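PDB 3GS9: protein gp18 from Listeria monocytogenes EGD-e, which is a prophage tail protein of the endopeptidase tail family that probably has a structural role in the phage tail and forms a three-chain assembly in the crystal. Local coordinates for residues I7-D10 and N15-I18; Q73-A78 and S84-A89; E143-N148 and I154-D159; E248-T251 and N255-R258; L289-Y292 and I297-D300. One frame throughout, in Å; residues are numbered along the deposited sequence.

The five contacts follow one another along the chain without interleaving. Contacts 1 and 2 are hairpins of one antiparallel beta-sheet in the N-terminal domain; their centres lie about 17 Å apart and their nearest atoms about 8 Å. Contacts 3 and 4 touch directly, Glu143 OE2 packing 3.6 Å from Arg249 CA. Contact 5, a hairpin of the mixed beta-sheet, is about 30 Å from contact 4 and about 47 Å from contact 1, centre to centre. Within one chain contacts 2 and 5 are far apart, about 43 Å between centres, yet trimer assembly brings Tyr292 of one subunit against His76 of another. No ligand is bound at any of these contacts, which are probably structural.

Contact 1 (I7-D10 and N15-I18); sequences IVAD and NEEI
Val8 and Glu17 face each other as the middle pair of a short antiparallel beta hairpin, in which strand 7-9 runs against strand 16-18 in the N-terminal domain. The backbone bonds come first. Val8 N donates to Glu17 O at 2.9 Å, and Glu17 N returns the bond to Val8 O at 3.0 Å. Asp10 N reaches Asn15 O at 3.1 Å, which carries the ladder to the mouth of the loop. Glu16 CA sits 3.2 Å from Val8 O, adding a CA-H...O contact of the sort common between antiparallel strands.

Side-chain packing lies on the face that bears Ile7, Ala9, Glu16 and Ile18. There the apolar Ile7 and Ile18 side chains cross obliquely, CD1 of Ile7 lying 3.7 Å from CG1 of Ile18. The small Ala9 suits its place because the bent Glu16 chain brings its carboxylate against the methyl, with Glu16 CD 3.4 Å from Ala9 CB. On the other face Val8 is buried whereas Glu17 is exposed, as their polarities would suggest. Strand 7-9 is flanked on its second edge by strand 61-64, through backbone bonds to Tyr63 and Ser61.

The polar side chains close the loop. With chi1 at 67°, Asp10 CG stands between its own N and carbonyl carbon, turning the short carboxylate back toward the loop amides. OD1 accepts Asn14 N and also Asn15 N, the latter 55° above the carboxylate plane. Across it, with amide and carboxylate planes 58° apart, Asn15 ND2 makes a weak bond to Asp10 OD2 at 3.3 Å.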
# COMPACT_ATOMS: atom_id res chain seq x y z
N ILE A 7 30.95 5.36 23.13
CA ILE A 7 30.68 4.71 24.42
C ILE A 7 29.39 3.91 24.29
O ILE A 7 28.45 4.37 23.66
CB ILE A 7 30.50 5.74 25.57
CG1 ILE A 7 31.71 6.71 25.71
CG2 ILE A 7 30.25 4.99 26.88
CD1 ILE A 7 33.06 6.07 25.71
N VAL A 8 29.37 2.72 24.87
CA VAL A 8 28.20 1.83 24.91
C VAL A 8 27.84 1.54 26.36
O VAL A 8 28.73 1.24 27.17
CB VAL A 8 28.53 0.48 24.20
CG1 VAL A 8 27.46 -0.60 24.49
CG2 VAL A 8 28.69 0.68 22.71
N ALA A 9 26.55 1.61 26.68
CA ALA A 9 26.05 1.22 28.00
C ALA A 9 24.88 0.28 27.81
O ALA A 9 24.08 0.48 26.91
CB ALA A 9 25.59 2.45 28.77
N ASP A 10 24.77 -0.75 28.65
CA ASP A 10 23.60 -1.63 28.60
C ASP A 10 22.40 -0.85 29.10
O ASP A 10 22.54 0.23 29.73
CB ASP A 10 23.79 -2.95 29.36
CG ASP A 10 23.91 -2.76 30.87
OD1 ASP A 10 24.27 -1.67 31.32
OD2 ASP A 10 23.60 -3.71 31.62
N ASN A 15 26.97 -1.73 32.93
CA ASN A 15 28.14 -2.02 32.15
C ASN A 15 28.27 -0.91 31.10
O ASN A 15 27.33 -0.67 30.33
CB ASN A 15 27.99 -3.37 31.47
CG ASN A 15 27.71 -4.49 32.45
OD1 ASN A 15 28.58 -4.87 33.22
ND2 ASN A 15 26.51 -5.02 32.42
N GLU A 16 29.38 -0.19 31.15
CA GLU A 16 29.67 0.89 30.22
C GLU A 16 31.10 0.84 29.80
O GLU A 16 31.99 0.64 30.65
CB GLU A 16 29.40 2.23 30.87
CG GLU A 16 28.06 2.24 31.63
CD GLU A 16 27.32 3.52 31.54
OE1 GLU A 16 27.72 4.36 30.72
OE2 GLU A 16 26.31 3.66 32.29
N GLU A 17 31.35 0.99 28.51
CA GLU A 17 32.70 1.02 28.04
C GLU A 17 32.87 1.66 26.68
O GLU A 17 31.89 1.96 25.98
CB GLU A 17 33.25 -0.40 28.02
CG GLU A 17 32.67 -1.29 26.99
CD GLU A 17 33.25 -2.69 27.07
OE1 GLU A 17 34.06 -2.98 27.99
OE2 GLU A 17 32.86 -3.50 26.20
N ILE A 18 34.13 1.86 26.33
CA ILE A 18 34.49 2.34 25.01
C ILE A 18 34.30 1.17 24.04
O ILE A 18 34.80 0.08 24.28
CB ILE A 18 35.94 2.82 24.96
CG1 ILE A 18 36.16 4.03 25.86
CG2 ILE A 18 36.33 3.17 23.56
CD1 ILE A 18 37.67 4.35 26.12

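Contact 2 (Q73-A78 and S84-A89)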
# COMPACT_ATOMS: atom_id res chain seq x y z
N GLN A 73 17.57 -3.00 16.43
CA GLN A 73 17.79 -4.16 15.60
C GLN A 73 19.22 -4.63 15.76
O GLN A 73 20.12 -3.81 15.90
CB GLN A 73 17.49 -3.85 14.15
CG GLN A 73 16.02 -3.65 13.93
CD GLN A 73 15.71 -3.11 12.55
OE1 GLN A 73 16.05 -1.96 12.22
NE2 GLN A 73 14.98 -3.91 11.76
N LEU A 74 19.39 -5.95 15.78
CA LEU A 74 20.67 -6.60 16.04
C LEU A 74 20.64 -8.01 15.48
O LEU A 74 19.72 -8.81 15.77
CB LEU A 74 20.93 -6.65 17.55
CG LEU A 74 22.25 -7.16 18.15
CD1 LEU A 74 23.37 -6.22 17.79
CD2 LEU A 74 22.16 -7.28 19.66
N SER A 75 21.63 -8.30 14.66
CA SER A 75 21.79 -9.64 14.05
C SER A 75 22.83 -10.42 14.86
O SER A 75 23.69 -9.82 15.51
CB SER A 75 22.23 -9.46 12.60
OG SER A 75 23.56 -8.97 12.57
N HIS A 76 22.74 -11.75 14.89
CA HIS A 76 23.76 -12.58 15.53
C HIS A 76 24.21 -13.68 14.59
O HIS A 76 23.43 -14.58 14.29
CB HIS A 76 23.23 -13.25 16.80
CG HIS A 76 22.74 -12.29 17.84
ND1 HIS A 76 21.53 -11.63 17.73
CD2 HIS A 76 23.26 -11.93 19.04
CE1 HIS A 76 21.36 -10.86 18.79
NE2 HIS A 76 22.39 -11.03 19.60
N ASP A 77 25.47 -13.64 14.16
CA ASP A 77 26.07 -14.69 13.31
C ASP A 77 27.45 -15.11 13.81
O ASP A 77 28.13 -14.31 14.44
CB ASP A 77 26.15 -14.20 11.88
CG ASP A 77 24.78 -14.00 11.25
OD1 ASP A 77 24.13 -15.01 10.89
OD2 ASP A 77 24.36 -12.83 11.12
N ALA A 78 27.86 -16.35 13.52
CA ALA A 78 29.14 -16.90 13.98
C ALA A 78 29.89 -17.74 12.92
O ALA A 78 29.82 -17.48 11.72
CB ALA A 78 28.93 -17.75 15.23
N SER A 84 29.68 -12.18 14.95
CA SER A 84 29.53 -10.87 14.31
C SER A 84 28.12 -10.36 14.60
O SER A 84 27.19 -11.15 14.60
CB SER A 84 29.74 -10.97 12.81
OG SER A 84 30.02 -9.70 12.30
N LYS A 85 27.98 -9.06 14.88
CA LYS A 85 26.66 -8.45 15.13
C LYS A 85 26.55 -7.18 14.31
O LYS A 85 27.50 -6.40 14.24
CB LYS A 85 26.43 -8.13 16.62
CG LYS A 85 26.53 -9.34 17.54
CD LYS A 85 25.91 -9.08 18.91
CE LYS A 85 26.59 -7.97 19.67
NZ LYS A 85 26.50 -8.18 21.16
N ASP A 86 25.40 -7.01 13.64
CA ASP A 86 25.13 -5.82 12.86
C ASP A 86 24.06 -5.08 13.66
O ASP A 86 22.99 -5.63 13.94
CB ASP A 86 24.61 -6.16 11.47
CG ASP A 86 25.68 -6.85 10.60
OD1 ASP A 86 26.79 -7.14 11.13
OD2 ASP A 86 25.42 -7.10 9.40
N ILE A 87 24.40 -3.86 14.07
CA ILE A 87 23.54 -3.02 14.93
C ILE A 87 22.84 -1.97 14.08
O ILE A 87 23.47 -1.35 13.22
CB ILE A 87 24.39 -2.26 16.01
CG1 ILE A 87 24.90 -3.21 17.08
CG2 ILE A 87 23.57 -1.11 16.66
CD1 ILE A 87 26.05 -4.10 16.63
N ARG A 88 21.57 -1.73 14.35
CA ARG A 88 20.91 -0.56 13.88
C ARG A 88 20.28 0.12 15.10
O ARG A 88 19.49 -0.49 15.81
CB ARG A 88 19.87 -0.91 12.81
CG ARG A 88 20.48 -1.27 11.45
CD ARG A 88 19.42 -1.47 10.37
NE ARG A 88 18.66 -0.25 10.11
CZ ARG A 88 19.06 0.76 9.33
NH1 ARG A 88 20.23 0.73 8.70
NH2 ARG A 88 18.27 1.82 9.19
N ALA A 89 20.67 1.37 15.32
CA ALA A 89 20.32 2.13 16.52
C ALA A 89 19.74 3.49 16.16
O ALA A 89 20.48 4.42 15.83
CB ALA A 89 21.58 2.31 17.43
O HOH W 1 25.39 -10.79 12.13
O HOH W 2 23.89 -10.12 21.69
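Lys85 runs its aliphatic chain alongside Leu74 and His76. Its CB starts 3.4 Å from Ser75 O and also rests on the Leu74 CD1 methyl; CG keeps near the same carbonyl oxygen. CD lies 3.9 Å from His76 CD2, oblique to the ring; the bend at chi3 (-62°) then turns CE so that it still borders Leu74 CD1. At the tip, NZ donates to Leu56 O and to a water 3.3 Å away, and that water lies 2.7 Å from His76 NE2, in the plane of the imidazole. Lysine fits here because it has carbon enough to cover a leucine before its charge reaches polar partners.

The two segments form a beta hairpin of strands 67-74 and 83-90, and the sheet runs on through Gln73 and Leu74 into an antiparallel strand of the second subunit. Gln73 and Arg88 exchange backbone bonds, and beside them Leu74 CD1 presses tightly on Ile87 CG1 at 3.5 Å.

Around Ser75 the regular ladder lapses. Its N still donates to Asp86 O, but Asp86 N goes to Ser75 OG at 2.9 Å, whereas buried Ser75 O has no hydrogen-bond partner in the model. The serine hydroxyl in turn donates to a second water at 2.6 Å, and this water donates to both Asp77 OD2 and Ser84 O. Asp77 OD1 accepts a bond from Asn193 ND2 of the second subunit.

Contact 3 (E143-N148 and I154-D159); sequences ENFGNN and IDQLLD
A beta ladder packs against a helix here: Phe145, on strand 141-149 of the two-stranded pair with strand 100-106, reaches across to Gln156 and Leu157 of helix 150-161. Asn144 and Phe145 both face Ile105, forming a G1 beta bulge, and a second one follows where Asn147 and Asn148 face Gln101. Gly146 lies between them; at its backbone angles any side chain would collide with the carbonyl oxygen of Phe145, which explains the glycine.

A trans chi1 (173°) carries the Phe145 ring out to the helix. Its CE1 meets the CD2 methyl of Leu157 at 3.5 Å, and CZ lies 3.9 Å from Leu157 CG; the two side chains cross at about a right angle. A large flat ring fits well against this branched residue, which also packs on Leu111, Cys114, Leu115 and Ile118 of helix 111-118. Leu153 gives Phe145 a further neighbour from the helix.

The amide of Gln156 comes to the ring's edge, NE2 3.5 Å from Phe145 CD1, with the amide and ring planes 77° apart. Its long extended chain lets glutamine border the ring while both polar ends find partners. NE2 donates to Asp160 OD2, one turn on. A water 2.8 Å from Gln156 OE1 probably donates to it, though it has more acceptors near than protons; Gly146 N donates to the same water at 3.0 Å.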
# COMPACT_ATOMS: atom_id res chain seq x y z
N GLU A 143 -8.99 20.07 17.18
CA GLU A 143 -10.17 19.29 17.54
C GLU A 143 -9.70 17.90 17.98
O GLU A 143 -9.13 17.13 17.19
CB GLU A 143 -11.15 19.21 16.37
CG GLU A 143 -11.80 20.57 16.02
CD GLU A 143 -12.80 20.54 14.88
OE1 GLU A 143 -13.07 19.46 14.32
OE2 GLU A 143 -13.33 21.63 14.54
N ASN A 144 -9.86 17.60 19.27
CA ASN A 144 -9.44 16.35 19.85
C ASN A 144 -7.95 16.12 19.60
O ASN A 144 -7.54 15.03 19.17
CB ASN A 144 -10.32 15.22 19.29
CG ASN A 144 -11.78 15.39 19.68
OD1 ASN A 144 -12.06 15.74 20.83
ND2 ASN A 144 -12.69 15.21 18.74
N PHE A 145 -7.14 17.15 19.83
CA PHE A 145 -5.68 16.96 19.76
C PHE A 145 -5.21 16.05 20.92
O PHE A 145 -5.35 16.42 22.08
CB PHE A 145 -4.87 18.26 19.79
CG PHE A 145 -3.38 18.01 19.89
CD1 PHE A 145 -2.68 17.55 18.79
CD2 PHE A 145 -2.72 18.14 21.11
CE1 PHE A 145 -1.33 17.31 18.90
CE2 PHE A 145 -1.38 17.87 21.23
CZ PHE A 145 -0.67 17.44 20.11
N GLY A 146 -4.65 14.90 20.57
CA GLY A 146 -4.25 13.91 21.56
C GLY A 146 -4.68 12.52 21.17
O GLY A 146 -4.92 12.23 19.99
N ASN A 147 -4.78 11.64 22.16
CA ASN A 147 -5.11 10.25 21.90
C ASN A 147 -4.15 9.61 20.91
O ASN A 147 -4.54 9.04 19.88
CB ASN A 147 -6.58 10.13 21.46
CG ASN A 147 -7.09 8.70 21.52
OD1 ASN A 147 -6.39 7.80 21.99
ND2 ASN A 147 -8.30 8.49 21.02
N ASN A 148 -2.86 9.73 21.20
CA ASN A 148 -1.87 9.11 20.35
C ASN A 148 -0.53 9.04 21.04
O ASN A 148 -0.35 9.55 22.14
CB ASN A 148 -1.75 9.80 18.97
CG ASN A 148 -1.71 8.79 17.82
OD1 ASN A 148 -0.89 7.85 17.80
ND2 ASN A 148 -2.60 8.96 16.85
N ILE A 154 3.66 14.85 17.84
CA ILE A 154 4.66 15.82 17.41
C ILE A 154 4.58 16.01 15.89
O ILE A 154 4.55 17.13 15.38
CB ILE A 154 6.06 15.39 17.83
CG1 ILE A 154 6.22 15.55 19.34
CG2 ILE A 154 7.13 16.18 17.08
CD1 ILE A 154 7.54 15.04 19.89
N ASP A 155 4.51 14.91 15.16
CA ASP A 155 4.43 15.01 13.69
C ASP A 155 3.22 15.81 13.24
O ASP A 155 3.31 16.59 12.27
CB ASP A 155 4.45 13.62 13.08
CG ASP A 155 5.82 12.97 13.16
OD1 ASP A 155 6.76 13.69 13.45
OD2 ASP A 155 5.96 11.77 12.89
N GLN A 156 2.10 15.66 13.92
CA GLN A 156 0.92 16.45 13.60
C GLN A 156 1.20 17.94 13.81
O GLN A 156 0.86 18.79 12.99
CB GLN A 156 -0.22 16.08 14.54
CG GLN A 156 -1.47 16.79 14.14
CD GLN A 156 -2.54 16.64 15.13
OE1 GLN A 156 -2.73 15.56 15.72
NE2 GLN A 156 -3.25 17.74 15.35
N LEU A 157 1.80 18.27 14.95
CA LEU A 157 2.14 19.67 15.25
C LEU A 157 3.07 20.27 14.19
O LEU A 157 2.94 21.47 13.85
CB LEU A 157 2.77 19.79 16.65
CG LEU A 157 1.86 19.33 17.82
CD1 LEU A 157 2.59 19.40 19.19
CD2 LEU A 157 0.47 20.06 17.82
N LEU A 158 4.03 19.48 13.70
CA LEU A 158 4.93 19.97 12.68
C LEU A 158 4.12 20.47 11.49
O LEU A 158 4.36 21.57 10.97
CB LEU A 158 5.90 18.88 12.24
CG LEU A 158 6.83 18.26 13.28
CD1 LEU A 158 7.85 17.33 12.59
CD2 LEU A 158 7.55 19.29 14.10
N ASP A 159 3.13 19.67 11.09
CA ASP A 159 2.26 20.00 9.94
C ASP A 159 1.30 21.18 10.26
O ASP A 159 1.13 22.13 9.46
CB ASP A 159 1.45 18.73 9.56
CG ASP A 159 2.30 17.63 8.97
OD1 ASP A 159 3.40 17.94 8.47
OD2 ASP A 159 1.85 16.44 8.99
O HOH W 3 -4.54 14.50 17.64

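Contact 4 (E248-T251 and N255-R258); sequences ERYT and NMQR
Tyr250 meets the start of helix 256-259 with both its hydroxyl and its ring face. OH donates to Asn255 OD1 in a short bond of 2.5 Å. The carbonyl oxygen lies at the ring edge, near its plane, and the amide is turned 42° from the ring. The tyrosine hydroxyl has a second partner, Arg259 NH1, which donates to it; this buried oxygen is thereby used both as donor and as acceptor.

Asn255 occupies the N-cap position, yet its side chain makes no capping bond. A chi1 of 71° swings the amide back over its own backbone, and it is directed to the tyrosine hydroxyl instead. Asparagine suits the place because its two ends do opposite work: OD1 accepts from tyrosine while ND2 donates to Asp160 O.

Met256, present as selenomethionine, has two conformers, so its packing is less certain than the hydrogen bond. In one of them the chain starts anti to the backbone N and then bends twice, laying the terminal methyl over one face of the ring, CE 4.0 Å from the Tyr250 centroid and 19° off the normal, a CH-pi contact displaced toward CD2, which is 3.8 Å away. The selenium stands further off, 5.3 Å from the same Tyr250 centroid, as an oblique Met-aromatic contact. A flexible, polarisable chain fits such a flat surface.

Around the contact, Thr251 N bonds to Gln141 of strand 141-149, Arg249 pairs with Asp160 of helix 150-161, and Arg258 binds the carbonyls of Tyr161 and Gly162 where that helix ends.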
# COMPACT_ATOMS: atom_id res chain seq x y z
N GLU A 248 -11.07 21.10 8.09
CA GLU A 248 -12.40 21.26 8.70
C GLU A 248 -12.35 21.93 10.06
O GLU A 248 -13.38 22.27 10.64
CB GLU A 248 -13.07 19.89 8.88
CG GLU A 248 -12.44 19.02 10.00
CD GLU A 248 -13.15 17.67 10.21
OE1 GLU A 248 -14.39 17.60 10.07
OE2 GLU A 248 -12.45 16.69 10.55
N ARG A 249 -11.15 22.06 10.63
CA ARG A 249 -10.99 22.68 11.96
C ARG A 249 -10.97 24.20 11.94
O ARG A 249 -11.23 24.86 12.95
CB ARG A 249 -9.68 22.20 12.59
CG ARG A 249 -9.56 20.71 12.71
CD ARG A 249 -8.19 20.30 13.23
NE ARG A 249 -7.13 20.64 12.27
CZ ARG A 249 -5.84 20.62 12.56
NH1 ARG A 249 -5.42 20.23 13.74
NH2 ARG A 249 -4.97 20.99 11.64
N TYR A 250 -10.62 24.77 10.79
CA TYR A 250 -10.45 26.17 10.67
C TYR A 250 -11.80 26.87 10.43
O TYR A 250 -12.43 26.69 9.38
CB TYR A 250 -9.54 26.49 9.50
CG TYR A 250 -8.06 26.26 9.67
CD1 TYR A 250 -7.56 25.04 10.13
CD2 TYR A 250 -7.15 27.25 9.27
CE1 TYR A 250 -6.18 24.83 10.24
CE2 TYR A 250 -5.78 27.04 9.34
CZ TYR A 250 -5.29 25.84 9.84
OH TYR A 250 -3.94 25.62 9.91
N THR A 251 -12.21 27.68 11.40
CA THR A 251 -13.42 28.52 11.25
C THR A 251 -13.05 29.97 10.90
O THR A 251 -13.94 30.77 10.59
CB THR A 251 -14.30 28.49 12.50
OG1 THR A 251 -13.57 29.06 13.60
CG2 THR A 251 -14.75 27.09 12.83
N ASN A 255 -3.50 30.50 10.08
CA ASN A 255 -2.23 30.41 9.35
C ASN A 255 -2.37 29.78 7.95
O ASN A 255 -1.37 29.31 7.35
CB ASN A 255 -1.22 29.65 10.22
CG ASN A 255 -1.55 28.15 10.34
OD1 ASN A 255 -2.43 27.64 9.63
ND2 ASN A 255 -0.80 27.43 11.20
N MSE A 256 -3.58 29.72 7.43
CA MSE A 256 -3.82 29.01 6.16
C MSE A 256 -2.99 29.55 4.99
O MSE A 256 -2.43 28.78 4.24
CB MSE A 256 -5.31 29.05 5.80
CG MSE A 256 -5.68 28.28 4.53
SE MSE A 256 -5.29 26.43 4.59
CE MSE A 256 -6.84 25.86 5.73
N GLN A 257 -2.93 30.87 4.82
CA GLN A 257 -2.17 31.46 3.68
C GLN A 257 -0.73 30.96 3.63
O GLN A 257 -0.22 30.61 2.60
CB GLN A 257 -2.20 32.98 3.76
CG GLN A 257 -1.34 33.74 2.73
CD GLN A 257 -2.14 34.29 1.58
OE1 GLN A 257 -2.97 33.60 0.99
NE2 GLN A 257 -1.91 35.56 1.26
N ARG A 258 -0.06 30.98 4.78
CA ARG A 258 1.28 30.47 4.91
C ARG A 258 1.36 28.98 4.62
O ARG A 258 2.30 28.52 3.96
CB ARG A 258 1.82 30.82 6.32
CG ARG A 258 3.11 30.18 6.72
CD ARG A 258 3.50 30.66 8.10
NE ARG A 258 4.73 30.04 8.56
CZ ARG A 258 4.79 28.98 9.35
NH1 ARG A 258 3.68 28.42 9.79
NH2 ARG A 258 5.96 28.50 9.75

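Contact 5 (L289-Y292 and I297-D300); sequences LFIY and IDYD
Tyr299 and Phe290 lie side by side and point the same way, with ring centroids 5.3 Å apart and planes inclined at 40°, an oblique pairing. Phe290 CD2 comes 3.5 Å from Tyr299 CZ, so the hydroxyl end of the tyrosine does most of the touching. A chi1 of 49° tilts the Tyr299 ring toward its partner strand. Aromatic residues suit this buried face: Phe290 also meets the rings of Tyr190 and Phe199, and the tyrosine hydroxyl bonds to Thr270 OG1.

Their backbones form a hydrogen-bonded pair in the beta hairpin of strands 287-292 and 297-305, within the mixed sheet. Phe290 N donates to Tyr299 O at 2.7 Å, and Tyr299 N donates to Phe290 O at 2.9 Å. Tyr292 and Ile297 repeat the pattern nearer the turn, and Tyr292 carries its ring and hydroxyl to the third subunit, meeting His76 and Asp57 there.

On the opposite face Asp298, exposed to solvent, lays its aliphatic root beside Leu289, CB 4.1 Å from Leu289 CD1. Its OD1 packs closely on Ile291, 3.1 Å from CG2.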
# COMPACT_ATOMS: atom_id res chain seq x y z
N LEU A 289 21.42 26.91 -3.97
CA LEU A 289 20.77 27.49 -5.16
C LEU A 289 20.93 26.50 -6.29
O LEU A 289 22.06 26.12 -6.61
CB LEU A 289 21.42 28.81 -5.61
CG LEU A 289 20.79 29.44 -6.86
CD1 LEU A 289 19.33 29.81 -6.67
CD2 LEU A 289 21.63 30.66 -7.34
N PHE A 290 19.81 26.08 -6.87
CA PHE A 290 19.82 25.14 -7.99
C PHE A 290 19.58 25.96 -9.27
O PHE A 290 18.55 26.59 -9.41
CB PHE A 290 18.73 24.05 -7.82
CG PHE A 290 18.86 22.93 -8.81
CD1 PHE A 290 19.78 21.90 -8.62
CD2 PHE A 290 18.10 22.93 -10.00
CE1 PHE A 290 19.90 20.86 -9.53
CE2 PHE A 290 18.24 21.92 -10.92
CZ PHE A 290 19.14 20.89 -10.70
N ILE A 291 20.53 25.94 -10.20
CA ILE A 291 20.32 26.60 -11.47
C ILE A 291 20.09 25.55 -12.55
O ILE A 291 21.01 24.79 -12.92
CB ILE A 291 21.53 27.49 -11.84
CG1 ILE A 291 21.79 28.54 -10.75
CG2 ILE A 291 21.32 28.15 -13.18
CD1 ILE A 291 23.07 29.30 -10.93
N TYR A 292 18.85 25.47 -13.01
CA TYR A 292 18.51 24.55 -14.10
C TYR A 292 18.87 25.25 -15.40
O TYR A 292 18.07 26.02 -15.99
CB TYR A 292 17.03 24.12 -14.09
CG TYR A 292 16.73 23.17 -15.21
CD1 TYR A 292 17.34 21.92 -15.25
CD2 TYR A 292 15.87 23.50 -16.24
CE1 TYR A 292 17.09 21.04 -16.28
CE2 TYR A 292 15.61 22.62 -17.26
CZ TYR A 292 16.24 21.39 -17.28
OH TYR A 292 15.97 20.51 -18.31
N ILE A 297 16.39 28.56 -15.17
CA ILE A 297 15.44 28.69 -14.07
C ILE A 297 16.22 28.39 -12.80
O ILE A 297 16.89 27.36 -12.72
CB ILE A 297 14.28 27.71 -14.22
CG1 ILE A 297 13.42 28.09 -15.44
CG2 ILE A 297 13.44 27.66 -12.92
CD1 ILE A 297 12.33 27.06 -15.72
N ASP A 298 16.15 29.31 -11.85
CA ASP A 298 16.88 29.24 -10.59
C ASP A 298 15.89 29.05 -9.44
O ASP A 298 14.89 29.76 -9.34
CB ASP A 298 17.64 30.56 -10.33
CG ASP A 298 18.78 30.83 -11.34
OD1 ASP A 298 19.09 30.02 -12.24
OD2 ASP A 298 19.38 31.92 -11.19
N TYR A 299 16.21 28.14 -8.52
CA TYR A 299 15.40 27.90 -7.34
C TYR A 299 16.21 27.15 -6.27
O TYR A 299 17.18 26.49 -6.57
CB TYR A 299 14.11 27.12 -7.67
CG TYR A 299 14.34 25.89 -8.52
CD1 TYR A 299 14.34 25.95 -9.91
CD2 TYR A 299 14.48 24.64 -7.93
CE1 TYR A 299 14.55 24.81 -10.69
CE2 TYR A 299 14.68 23.49 -8.71
CZ TYR A 299 14.69 23.58 -10.09
OH TYR A 299 14.90 22.43 -10.87
N ASP A 300 15.77 27.26 -5.02
CA ASP A 300 16.44 26.62 -3.91
C ASP A 300 16.05 25.14 -3.74
O ASP A 300 14.89 24.74 -3.94
CB ASP A 300 16.12 27.36 -2.62
CG ASP A 300 16.83 28.70 -2.51
OD1 ASP A 300 17.94 28.86 -3.06
OD2 ASP A 300 16.25 29.60 -1.88